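Probable adhesion protein (Pseudomonas aeruginosa PAO1, PDB 6R3Z) probably serves as the solute-binding protein of a metal transport system, holding a divalent ion such as ferrous iron in the cleft between its two lobes. Local coordinates at residues Pro110-Ser115 and Ile120-Thr125. Numbering follows the deposited sequence.
Sequences PHTFLS and ITQVNT. With NI (nickel (II) ion), chain B.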
# COMPACT_ATOMS: atom_id res chain seq x y z
N PRO A 110 2.75 4.92 6.94
CA PRO A 110 1.69 5.34 6.00
C PRO A 110 1.14 4.25 5.07
O PRO A 110 0.26 4.56 4.26
CB PRO A 110 2.37 6.46 5.21
CG PRO A 110 3.82 6.03 5.14
CD PRO A 110 4.10 5.30 6.44
N HIS A 111 1.68 3.01 5.13
CA HIS A 111 1.28 1.91 4.23
C HIS A 111 -0.00 1.17 4.64
O HIS A 111 -0.06 -0.06 4.60
CB HIS A 111 2.45 0.92 4.07
CG HIS A 111 3.69 1.54 3.54
ND1 HIS A 111 4.64 2.10 4.39
CD2 HIS A 111 4.13 1.66 2.26
CE1 HIS A 111 5.61 2.54 3.61
NE2 HIS A 111 5.34 2.32 2.31
N THR A 112 -1.03 1.94 5.05
CA THR A 112 -2.33 1.39 5.50
C THR A 112 -3.01 0.58 4.38
O THR A 112 -3.75 -0.38 4.67
CB THR A 112 -3.25 2.52 5.97
OG1 THR A 112 -3.51 3.38 4.85
CG2 THR A 112 -2.66 3.32 7.15
N PHE A 113 -2.74 0.95 3.10
CA PHE A 113 -3.31 0.24 1.94
C PHE A 113 -2.81 -1.21 1.82
O PHE A 113 -3.43 -2.00 1.12
CB PHE A 113 -3.08 1.01 0.63
CG PHE A 113 -1.67 1.52 0.47
CD1 PHE A 113 -0.69 0.75 -0.16
CD2 PHE A 113 -1.32 2.79 0.93
CE1 PHE A 113 0.61 1.23 -0.33
CE2 PHE A 113 -0.00 3.27 0.78
CZ PHE A 113 0.96 2.48 0.17
N LEU A 114 -1.72 -1.57 2.51
CA LEU A 114 -1.24 -2.95 2.46
C LEU A 114 -1.78 -3.75 3.66
O LEU A 114 -1.03 -4.37 4.39
CB LEU A 114 0.28 -3.06 2.28
CG LEU A 114 0.83 -2.38 1.01
CD1 LEU A 114 2.34 -2.25 1.06
CD2 LEU A 114 0.39 -3.10 -0.25
N SER A 115 -3.08 -3.67 3.88
CA SER A 115 -3.81 -4.35 4.94
C SER A 115 -5.20 -4.56 4.39
O SER A 115 -5.78 -3.62 3.84
CB SER A 115 -3.91 -3.49 6.19
OG SER A 115 -4.96 -3.91 7.05
N ILE A 120 -10.55 -2.13 3.64
CA ILE A 120 -12.00 -2.15 3.76
C ILE A 120 -12.48 -0.82 4.38
O ILE A 120 -13.42 -0.20 3.86
CB ILE A 120 -12.48 -3.40 4.53
CG1 ILE A 120 -12.22 -4.69 3.67
CG2 ILE A 120 -13.97 -3.27 4.95
CD1 ILE A 120 -12.32 -6.04 4.40
N THR A 121 -11.82 -0.37 5.47
CA THR A 121 -12.15 0.87 6.17
C THR A 121 -12.00 2.08 5.21
O THR A 121 -12.89 2.93 5.14
CB THR A 121 -11.37 1.01 7.50
OG1 THR A 121 -11.67 -0.10 8.37
CG2 THR A 121 -11.68 2.33 8.22
N GLN A 122 -10.90 2.12 4.45
CA GLN A 122 -10.65 3.21 3.48
C GLN A 122 -11.71 3.19 2.37
O GLN A 122 -12.24 4.25 2.03
CB GLN A 122 -9.24 3.11 2.90
CG GLN A 122 -8.18 3.37 3.96
CD GLN A 122 -6.80 3.25 3.40
OE1 GLN A 122 -6.28 4.18 2.80
NE2 GLN A 122 -6.18 2.09 3.60
N VAL A 123 -12.03 2.00 1.85
CA VAL A 123 -13.04 1.83 0.79
C VAL A 123 -14.39 2.38 1.28
O VAL A 123 -15.03 3.16 0.55
CB VAL A 123 -13.11 0.36 0.30
CG1 VAL A 123 -14.41 0.06 -0.44
CG2 VAL A 123 -11.90 0.04 -0.59
N ASN A 124 -14.79 2.01 2.51
CA ASN A 124 -16.07 2.48 3.08
C ASN A 124 -16.09 3.99 3.29
O ASN A 124 -17.09 4.63 2.97
CB ASN A 124 -16.42 1.70 4.35
CG ASN A 124 -16.75 0.25 4.07
OD1 ASN A 124 -17.29 -0.10 3.01
ND2 ASN A 124 -16.50 -0.61 5.03
N THR A 125 -14.96 4.57 3.72
CA THR A 125 -14.84 6.03 3.93
C THR A 125 -14.94 6.76 2.59
O THR A 125 -15.70 7.73 2.47
CB THR A 125 -13.55 6.35 4.69
OG1 THR A 125 -13.69 5.82 6.02
CG2 THR A 125 -13.28 7.85 4.78
NI NI B . 6.46 3.12 0.59
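The loop that carries the nickel ligand His111 meets the following helix through Thr112, next in the chain, which packs on Gln122 on the side away from the metal. OG1 of Thr112 lies 3.2 Å from NE2 of Gln122 and 3.5 Å from OE1 of Gln122, so it faces the end of the amide. Gln122 reaches over from its helix with its chain extended beyond CG (chi2 179°). Its CB also points at the loop. NE2 of Gln122 sits 3.6 Å from the carbonyl carbon of Thr112 and 3.7 Å from the backbone N of Phe113. The amide therefore packs against the turn backbone as well as the threonine side chain. The polar ends have further partners. Thr112 OG1 is hydrogen-bonded to Asn88 OD1, and Gln122 OE1 to Tyr16 OH of helix 14-24. All three touching residues, Thr112, Phe113 and Gln122, are buried.

The loop makes a type I beta turn from His111 to Leu114, closed by Leu114 N to His111 O at 3.1 Å. Ser115 then takes the N-cap of helix 116-133, with its OG accepting from Ala118 N. This cap joins the loop to the helix start, and Gln122, in the second turn, packs back against the loop. The protein belongs to the bacterial solute-binding protein 9 family, whose fold here has two lobes, each with a four-stranded parallel sheet.

NE2 of His111 binds the nickel ion at 2.2 Å. Its ND1 is hydrogen-bonded to Asn109 OD1, which probably helps to fix the ring's rotation. His41, His66, His177, His199 and His250 complete the six-histidine site. The end of the Phe113 side chain leads away from Gln122, towards His66 and His250. One ring face carries CA of His111, 3.9 Å above its plane and offset toward the rim.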